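PDB 2BBD: coat protein from Sulfolobus turreted icosahedral virus, which forms the icosahedral shell of an archaeal virus as its major capsid protein, with a fold that points to common ancestry with eukaryotic and bacterial viruses. Local coordinates for residues P25-I30 with I154-V159; R122-M127 with E175-T180. One frame throughout, in Å; residues are numbered along the deposited sequence.

Contact 1 of 2, residues P25-I30 with I154-V159; sequences PRNNFI and ITYERV
In the antiparallel sheet holding strands 2-13, 145-158, 29-43 and 108-123, part of the double jelly-roll fold of this family of capsid proteins, strands 29-43 and 145-158 lie side by side, and the contact is the end of that pairing together with the loop 25-28 that leads into it. Phe29 and Glu157 form the hydrogen-bonded pair: Glu157 N gives a 2.8 Å bond to Phe29 O, while the return bond from Phe29 N to Glu157 O is weak. Ile30 and Tyr156 follow as a non-hydrogen-bonded pair, their side chains lying alongside each other and pointing the same way, with Ile30 CG1 3.6 Å from Tyr156 CE2.

The Tyr156 ring reaches back to the loop. Its CG is anti to its own carbonyl carbon (chi1 -70°), and from there the phenol reaches Pro25, where OH donates to Pro25 O at 2.8 Å from above the carbonyl plane. Asn27 CB makes a CH-pi contact over one ring face, 4.1 Å from the centroid, and Ile154 CG2 lies against the opposite face, toward the rim. Beyond the strand pairing, Val159 CB makes another over a face of the Phe29 ring, 3.8 Å from its centroid. Water 1 donates to Asn28 OD1 (2.7 Å) and accepts from Val159 N (2.8 Å), bridging the two segments just past the strand pairing; Asn28 ND2 turns instead to Tyr4 on the neighbouring strand 2-13.

The phenol, hydrogen-bonded at its tip and covered on both faces, is thus fixed in its tilt, and it ties a loop without regular strand pairing to the sheet.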
ATOM      1  N   PRO A  25       2.359   8.485  18.749  1.00 24.83           N
ATOM      2  CA  PRO A  25       3.254   9.236  19.642  1.00 26.14           C
ATOM      3  C   PRO A  25       4.504   9.736  18.907  1.00 27.84           C
ATOM      4  O   PRO A  25       5.100   9.003  18.116  1.00 27.97           O
ATOM      5  CB  PRO A  25       3.608   8.216  20.728  1.00 26.02           C
ATOM      6  CG  PRO A  25       2.478   7.214  20.662  1.00 29.55           C
ATOM      7  CD  PRO A  25       2.231   7.088  19.189  1.00 24.47           C
ATOM      8  N   ARG A  26       4.898  10.976  19.188  1.00 28.09           N
ATOM      9  CA  ARG A  26       6.062  11.600  18.559  1.00 27.90           C
ATOM     10  C   ARG A  26       7.284  11.589  19.472  1.00 29.27           C
ATOM     11  O   ARG A  26       7.874  12.633  19.746  1.00 28.12           O
ATOM     12  CB  ARG A  26       5.710  13.038  18.172  1.00 27.59           C
ATOM     13  CG  ARG A  26       4.496  13.110  17.265  1.00 28.11           C
ATOM     14  CD  ARG A  26       4.125  14.528  16.870  1.00 30.91           C
ATOM     15  NE  ARG A  26       3.578  15.289  17.987  1.00 35.87           N
ATOM     16  CZ  ARG A  26       4.306  16.012  18.832  1.00 39.88           C
ATOM     17  NH1 ARG A  26       5.624  16.076  18.686  1.00 41.94           N
ATOM     18  NH2 ARG A  26       3.716  16.677  19.816  1.00 39.15           N
ATOM     19  N   ASN A  27       7.665  10.397  19.923  1.00 28.65           N
ATOM     20  CA  ASN A  27       8.800  10.227  20.815  1.00 29.44           C
ATOM     21  C   ASN A  27      10.129  10.523  20.156  1.00 29.04           C
ATOM     22  O   ASN A  27      11.070  10.954  20.815  1.00 29.60           O
ATOM     23  CB  ASN A  27       8.833   8.803  21.352  1.00 31.52           C
ATOM     24  CG  ASN A  27       7.598   8.452  22.151  1.00 35.97           C
ATOM     25  OD1 ASN A  27       7.426   7.309  22.566  1.00 37.46           O
ATOM     26  ND2 ASN A  27       6.730   9.436  22.373  1.00 36.52           N
ATOM     27  N   ASN A  28      10.206  10.266  18.860  1.00 27.66           N
ATOM     28  CA  ASN A  28      11.419  10.484  18.085  1.00 25.70           C
ATOM     29  C   ASN A  28      11.029  10.403  16.625  1.00 26.48           C
ATOM     30  O   ASN A  28       9.834  10.375  16.289  1.00 25.14           O
ATOM     31  CB  ASN A  28      12.445   9.388  18.378  1.00 27.28           C
ATOM     32  CG  ASN A  28      13.406   9.763  19.487  1.00 31.74           C
ATOM     33  OD1 ASN A  28      14.040  10.820  19.441  1.00 30.24           O
ATOM     34  ND2 ASN A  28      13.531   8.892  20.487  1.00 29.76           N
ATOM     35  N   PHE A  29      12.033  10.378  15.758  1.00 24.44           N
ATOM     36  CA  PHE A  29      11.769  10.241  14.337  1.00 24.15           C
ATOM     37  C   PHE A  29      11.185   8.834  14.183  1.00 23.63           C
ATOM     38  O   PHE A  29      11.507   7.939  14.969  1.00 23.81           O
ATOM     39  CB  PHE A  29      13.066  10.381  13.527  1.00 25.71           C
ATOM     40  CG  PHE A  29      13.451  11.811  13.227  1.00 26.03           C
ATOM     41  CD1 PHE A  29      14.163  12.121  12.067  1.00 27.79           C
ATOM     42  CD2 PHE A  29      13.108  12.847  14.097  1.00 26.31           C
ATOM     43  CE1 PHE A  29      14.528  13.446  11.775  1.00 24.94           C
ATOM     44  CE2 PHE A  29      13.470  14.174  13.815  1.00 26.86           C
ATOM     45  CZ  PHE A  29      14.179  14.471  12.655  1.00 26.78           C
ATOM     46  N   ILE A  30      10.336   8.643  13.181  1.00 23.34           N
ATOM     47  CA  ILE A  30       9.690   7.350  12.954  1.00 23.31           C
ATOM     48  C   ILE A  30      10.077   6.738  11.611  1.00 24.12           C
ATOM     49  O   ILE A  30       9.928   7.376  10.572  1.00 23.90           O
ATOM     50  CB  ILE A  30       8.149   7.515  13.008  1.00 21.67           C
ATOM     51  CG1 ILE A  30       7.735   7.975  14.412  1.00 19.76           C
ATOM     52  CG2 ILE A  30       7.456   6.211  12.602  1.00 19.59           C
ATOM     53  CD1 ILE A  30       6.287   8.466  14.506  1.00 22.58           C
ATOM     54  N   ILE A 154       5.567   0.770  16.766  1.00 25.59           N
ATOM     55  CA  ILE A 154       6.304   1.823  16.091  1.00 26.71           C
ATOM     56  C   ILE A 154       7.810   1.652  16.128  1.00 27.00           C
ATOM     57  O   ILE A 154       8.392   1.322  17.165  1.00 28.45           O
ATOM     58  CB  ILE A 154       5.915   3.190  16.699  1.00 28.01           C
ATOM     59  CG1 ILE A 154       4.399   3.357  16.605  1.00 27.74           C
ATOM     60  CG2 ILE A 154       6.614   4.336  15.964  1.00 27.96           C
ATOM     61  CD1 ILE A 154       3.866   4.455  17.458  1.00 34.05           C
ATOM     62  N   THR A 155       8.437   1.848  14.975  1.00 25.24           N
ATOM     63  CA  THR A 155       9.883   1.773  14.898  1.00 25.01           C
ATOM     64  C   THR A 155      10.375   3.221  14.871  1.00 24.66           C
ATOM     65  O   THR A 155      10.035   3.984  13.971  1.00 24.56           O
ATOM     66  CB  THR A 155      10.357   1.045  13.629  1.00 24.57           C
ATOM     67  OG1 THR A 155       9.972  -0.335  13.685  1.00 24.85           O
ATOM     68  CG2 THR A 155      11.872   1.133  13.522  1.00 24.75           C
ATOM     69  N   TYR A 156      11.147   3.598  15.886  1.00 25.19           N
ATOM     70  CA  TYR A 156      11.675   4.953  15.986  1.00 26.20           C
ATOM     71  C   TYR A 156      13.147   4.999  15.655  1.00 26.65           C
ATOM     72  O   TYR A 156      13.801   3.975  15.506  1.00 30.36           O
ATOM     73  CB  TYR A 156      11.533   5.497  17.412  1.00 23.68           C
ATOM     74  CG  TYR A 156      10.129   5.804  17.851  1.00 26.56           C
ATOM     75  CD1 TYR A 156       9.449   4.955  18.716  1.00 27.48           C
ATOM     76  CD2 TYR A 156       9.495   6.968  17.435  1.00 24.90           C
ATOM     77  CE1 TYR A 156       8.168   5.264  19.163  1.00 28.41           C
ATOM     78  CE2 TYR A 156       8.217   7.284  17.869  1.00 26.26           C
ATOM     79  CZ  TYR A 156       7.558   6.430  18.732  1.00 27.61           C
ATOM     80  OH  TYR A 156       6.282   6.733  19.139  1.00 32.48           O
ATOM     81  N   GLU A 157      13.656   6.213  15.541  1.00 28.70           N
ATOM     82  CA  GLU A 157      15.073   6.434  15.327  1.00 29.66           C
ATOM     83  C   GLU A 157      15.365   7.711  16.098  1.00 29.20           C
ATOM     84  O   GLU A 157      14.702   8.738  15.908  1.00 27.32           O
ATOM     85  CB  GLU A 157      15.439   6.627  13.854  1.00 31.23           C
ATOM     86  CG  GLU A 157      16.949   6.551  13.632  1.00 33.69           C
ATOM     87  CD  GLU A 157      17.364   6.789  12.192  1.00 34.71           C
ATOM     88  OE1 GLU A 157      16.717   6.240  11.276  1.00 35.46           O
ATOM     89  OE2 GLU A 157      18.353   7.516  11.977  1.00 38.24           O
ATOM     90  N   ARG A 158      16.330   7.629  16.999  1.00 28.03           N
ATOM     91  CA  ARG A 158      16.701   8.779  17.786  1.00 31.14           C
ATOM     92  C   ARG A 158      17.684   9.602  16.963  1.00 31.85           C
ATOM     93  O   ARG A 158      18.874   9.291  16.886  1.00 32.74           O
ATOM     94  CB  ARG A 158      17.325   8.334  19.109  1.00 30.80           C
ATOM     95  CG  ARG A 158      17.850   9.479  19.935  1.00 37.99           C
ATOM     96  CD  ARG A 158      18.090   9.068  21.374  1.00 42.43           C
ATOM     97  NE  ARG A 158      18.911  10.056  22.070  1.00 47.50           N
ATOM     98  CZ  ARG A 158      20.226  10.179  21.902  1.00 49.56           C
ATOM     99  NH1 ARG A 158      20.864   9.370  21.063  1.00 49.69           N
ATOM    100  NH2 ARG A 158      20.902  11.108  22.570  1.00 50.78           N
ATOM    101  N   VAL A 159      17.163  10.643  16.331  1.00 32.07           N
ATOM    102  CA  VAL A 159      17.967  11.524  15.502  1.00 33.47           C
ATOM    103  C   VAL A 159      18.278  12.783  16.298  1.00 32.85           C
ATOM    104  O   VAL A 159      17.380  13.537  16.681  1.00 31.98           O
ATOM    105  CB  VAL A 159      17.214  11.881  14.205  1.00 32.91           C
ATOM    106  CG1 VAL A 159      18.079  12.744  13.319  1.00 34.90           C
ATOM    107  CG2 VAL A 159      16.833  10.598  13.474  1.00 34.52           C
TER
HETATM  108  O   HOH W   1      14.692  11.789  16.996  1.00 31.99           O

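Contact 2 of 2, residues R122-M127 with E175-T180; sequences RFPATM and EMPLAT
Pro124 lays its ring against the side chains of Pro177 and Met176, bringing CB to 3.6 Å from Pro177 CD. It is the centre of an inverse gamma turn at the end of strand 108-123, just ahead of the short 3-10 segment 125-127; facing it is the loop before strand 182-193, whose type I beta turn runs from Pro177 to Thr180. No direct hydrogen bond joins the two segments, and the contact is mostly apolar.

Met176, a selenomethionine, crosses the Pro124 ring at about a right angle, with SE 4.0 Å from Pro124 CG. Its methyl CE goes on to Phe123, coming within 4.0 Å of CE1 by an oblique approach. Phe123 meets Tyr68 edge-to-face as well, and Met176 also touches Val128, so this side of the contact runs on into neighbouring parts of the fold. Met127, the other selenomethionine, slides past Pro177 in the opposite direction, placing SE 3.7 Å from Pro177 CD. A bend at its last torsion (chi3 74°) carries CE to the backbone of Glu175. Phe29 of the adjacent strand touches both Pro124 and Pro177, extending the apolar cluster into the sheet.

Polar groups meet at the Thr180 end. There the hydroxyl closes over the beta turn, OG1 donating to Pro177 O at 2.7 Å with the donor tilted 35° from the carbonyl plane. The same OG1 accepts from water 2 at 2.7 Å, and that water gives its other proton to Arg122 O, 3.1 Å away.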
ATOM      1  N   ARG A 122      12.229   8.168   7.041  1.00 28.27           N
ATOM      2  CA  ARG A 122      12.714   8.613   8.346  1.00 29.63           C
ATOM      3  C   ARG A 122      12.005   9.923   8.637  1.00 27.48           C
ATOM      4  O   ARG A 122      12.574  11.000   8.531  1.00 29.38           O
ATOM      5  CB  ARG A 122      14.233   8.794   8.363  1.00 30.76           C
ATOM      6  CG  ARG A 122      14.798   8.646   9.767  1.00 35.69           C
ATOM      7  CD  ARG A 122      16.298   8.846   9.821  1.00 36.79           C
ATOM      8  NE  ARG A 122      16.674  10.204   9.448  1.00 35.71           N
ATOM      9  CZ  ARG A 122      17.911  10.682   9.546  1.00 38.38           C
ATOM     10  NH1 ARG A 122      18.891   9.908  10.008  1.00 35.82           N
ATOM     11  NH2 ARG A 122      18.166  11.934   9.189  1.00 32.72           N
ATOM     12  N   PHE A 123      10.729   9.794   8.986  1.00 27.06           N
ATOM     13  CA  PHE A 123       9.839  10.910   9.272  1.00 25.44           C
ATOM     14  C   PHE A 123      10.219  11.688  10.534  1.00 26.45           C
ATOM     15  O   PHE A 123      10.378  11.109  11.608  1.00 28.40           O
ATOM     16  CB  PHE A 123       8.417  10.367   9.403  1.00 23.65           C
ATOM     17  CG  PHE A 123       7.358  11.414   9.355  1.00 22.47           C
ATOM     18  CD1 PHE A 123       7.055  12.057   8.164  1.00 23.00           C
ATOM     19  CD2 PHE A 123       6.653  11.757  10.507  1.00 23.72           C
ATOM     20  CE1 PHE A 123       6.057  13.037   8.114  1.00 24.55           C
ATOM     21  CE2 PHE A 123       5.653  12.733  10.471  1.00 23.95           C
ATOM     22  CZ  PHE A 123       5.353  13.374   9.271  1.00 23.48           C
ATOM     23  N   PRO A 124      10.370  13.018  10.414  1.00 26.64           N
ATOM     24  CA  PRO A 124      10.734  13.882  11.545  1.00 26.58           C
ATOM     25  C   PRO A 124       9.507  14.144  12.428  1.00 27.22           C
ATOM     26  O   PRO A 124       9.016  15.277  12.536  1.00 27.39           O
ATOM     27  CB  PRO A 124      11.248  15.138  10.850  1.00 25.68           C
ATOM     28  CG  PRO A 124      10.328  15.241   9.656  1.00 26.73           C
ATOM     29  CD  PRO A 124      10.217  13.799   9.168  1.00 25.38           C
ATOM     30  N   ALA A 125       9.025  13.079  13.059  1.00 26.57           N
ATOM     31  CA  ALA A 125       7.829  13.136  13.890  1.00 26.48           C
ATOM     32  C   ALA A 125       7.872  14.157  15.020  1.00 27.46           C
ATOM     33  O   ALA A 125       6.853  14.745  15.359  1.00 27.18           O
ATOM     34  CB  ALA A 125       7.533  11.751  14.447  1.00 22.26           C
ATOM     35  N   THR A 126       9.045  14.372  15.599  1.00 29.82           N
ATOM     36  CA  THR A 126       9.178  15.327  16.691  1.00 31.18           C
ATOM     37  C   THR A 126       9.045  16.776  16.217  1.00 32.41           C
ATOM     38  O   THR A 126       9.004  17.698  17.024  1.00 32.55           O
ATOM     39  CB  THR A 126      10.529  15.160  17.409  1.00 31.13           C
ATOM     40  OG1 THR A 126      11.596  15.344  16.470  1.00 31.28           O
ATOM     41  CG2 THR A 126      10.637  13.770  18.018  1.00 30.91           C
HETATM   42  N   MSE A 127       8.949  16.977  14.907  1.00 34.04           N
HETATM   43  CA  MSE A 127       8.840  18.323  14.365  1.00 33.74           C
HETATM   44  C   MSE A 127       7.470  18.655  13.784  1.00 32.54           C
HETATM   45  O   MSE A 127       7.238  19.775  13.318  1.00 32.80           O
HETATM   46  CB  MSE A 127       9.932  18.532  13.312  1.00 37.01           C
HETATM   47  CG  MSE A 127      11.334  18.483  13.910  1.00 42.02           C
HETATM   48 SE   MSE A 127      12.769  18.798  12.647  1.00 53.12          SE
HETATM   49  CE  MSE A 127      12.542  20.711  12.411  1.00 47.61           C
ATOM     50  N   GLU A 175      10.908  23.992   8.756  1.00 36.42           N
ATOM     51  CA  GLU A 175       9.929  23.028   9.259  1.00 36.40           C
ATOM     52  C   GLU A 175      10.469  21.612   9.475  1.00 34.97           C
ATOM     53  O   GLU A 175      10.202  20.998  10.506  1.00 36.24           O
ATOM     54  CB  GLU A 175       8.720  22.980   8.326  1.00 38.20           C
ATOM     55  CG  GLU A 175       7.993  24.313   8.228  1.00 45.42           C
ATOM     56  CD  GLU A 175       6.678  24.224   7.467  1.00 49.90           C
ATOM     57  OE1 GLU A 175       6.055  25.287   7.246  1.00 55.11           O
ATOM     58  OE2 GLU A 175       6.263  23.103   7.095  1.00 51.00           O
HETATM   59  N   MSE A 176      11.227  21.095   8.514  1.00 33.67           N
HETATM   60  CA  MSE A 176      11.777  19.746   8.630  1.00 34.82           C
HETATM   61  C   MSE A 176      13.221  19.677   8.166  1.00 34.87           C
HETATM   62  O   MSE A 176      13.735  20.614   7.560  1.00 35.94           O
HETATM   63  CB  MSE A 176      10.985  18.759   7.767  1.00 35.85           C
HETATM   64  CG  MSE A 176       9.485  18.770   7.931  1.00 38.08           C
HETATM   65 SE   MSE A 176       8.724  17.410   6.733  1.00 48.92          SE
HETATM   66  CE  MSE A 176       7.168  16.902   7.782  1.00 40.61           C
ATOM     67  N   PRO A 177      13.898  18.549   8.443  1.00 33.93           N
ATOM     68  CA  PRO A 177      15.289  18.425   8.008  1.00 33.00           C
ATOM     69  C   PRO A 177      15.346  18.553   6.486  1.00 34.44           C
ATOM     70  O   PRO A 177      14.401  18.169   5.784  1.00 33.78           O
ATOM     71  CB  PRO A 177      15.679  17.028   8.487  1.00 30.86           C
ATOM     72  CG  PRO A 177      14.858  16.862   9.724  1.00 30.54           C
ATOM     73  CD  PRO A 177      13.515  17.426   9.318  1.00 31.16           C
ATOM     74  N   LEU A 178      16.449  19.104   5.984  1.00 34.23           N
ATOM     75  CA  LEU A 178      16.644  19.287   4.549  1.00 33.15           C
ATOM     76  C   LEU A 178      16.601  17.956   3.800  1.00 32.39           C
ATOM     77  O   LEU A 178      15.979  17.858   2.745  1.00 33.55           O
ATOM     78  CB  LEU A 178      17.994  19.965   4.287  1.00 34.68           C
ATOM     79  CG  LEU A 178      18.358  20.285   2.834  1.00 36.43           C
ATOM     80  CD1 LEU A 178      17.479  21.428   2.329  1.00 36.01           C
ATOM     81  CD2 LEU A 178      19.836  20.680   2.751  1.00 37.35           C
ATOM     82  N   ALA A 179      17.267  16.943   4.351  1.00 31.23           N
ATOM     83  CA  ALA A 179      17.336  15.618   3.735  1.00 33.18           C
ATOM     84  C   ALA A 179      16.098  14.753   3.982  1.00 34.52           C
ATOM     85  O   ALA A 179      16.195  13.525   4.072  1.00 37.87           O
ATOM     86  CB  ALA A 179      18.580  14.880   4.238  1.00 30.56           C
ATOM     87  N   THR A 180      14.934  15.382   4.073  1.00 33.30           N
ATOM     88  CA  THR A 180      13.709  14.645   4.328  1.00 31.52           C
ATOM     89  C   THR A 180      13.041  14.038   3.091  1.00 31.95           C
ATOM     90  O   THR A 180      12.816  14.717   2.087  1.00 30.28           O
ATOM     91  CB  THR A 180      12.667  15.537   5.048  1.00 31.79           C
ATOM     92  OG1 THR A 180      13.121  15.828   6.377  1.00 28.52           O
ATOM     93  CG2 THR A 180      11.304  14.830   5.117  1.00 31.06           C
TER
HETATM   94  O   HOH W   2      13.641  13.874   8.156  1.00 31.60           O

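The two contacts have their centres about 11 Å apart on the same side of the chain's centre, and their segments alternate along the sequence: 25-30, 122-127, 154-159, 175-180. They share one antiparallel sheet, in which strand 29-43 lies between 145-158 and 108-123. Contact 1 holds one flank of 29-43; on the other, Ile30 N lies 2.9 Å from Phe123 O, a probable hydrogen bond. A salt bridge from Arg122 NH1 to Glu157 OE2 also joins them. Contact 2 then leads away from this sheet to the loop before strand 182-193, which belongs to the mixed sheet, so together they join the ends of inner strands of one sheet to the approach of another.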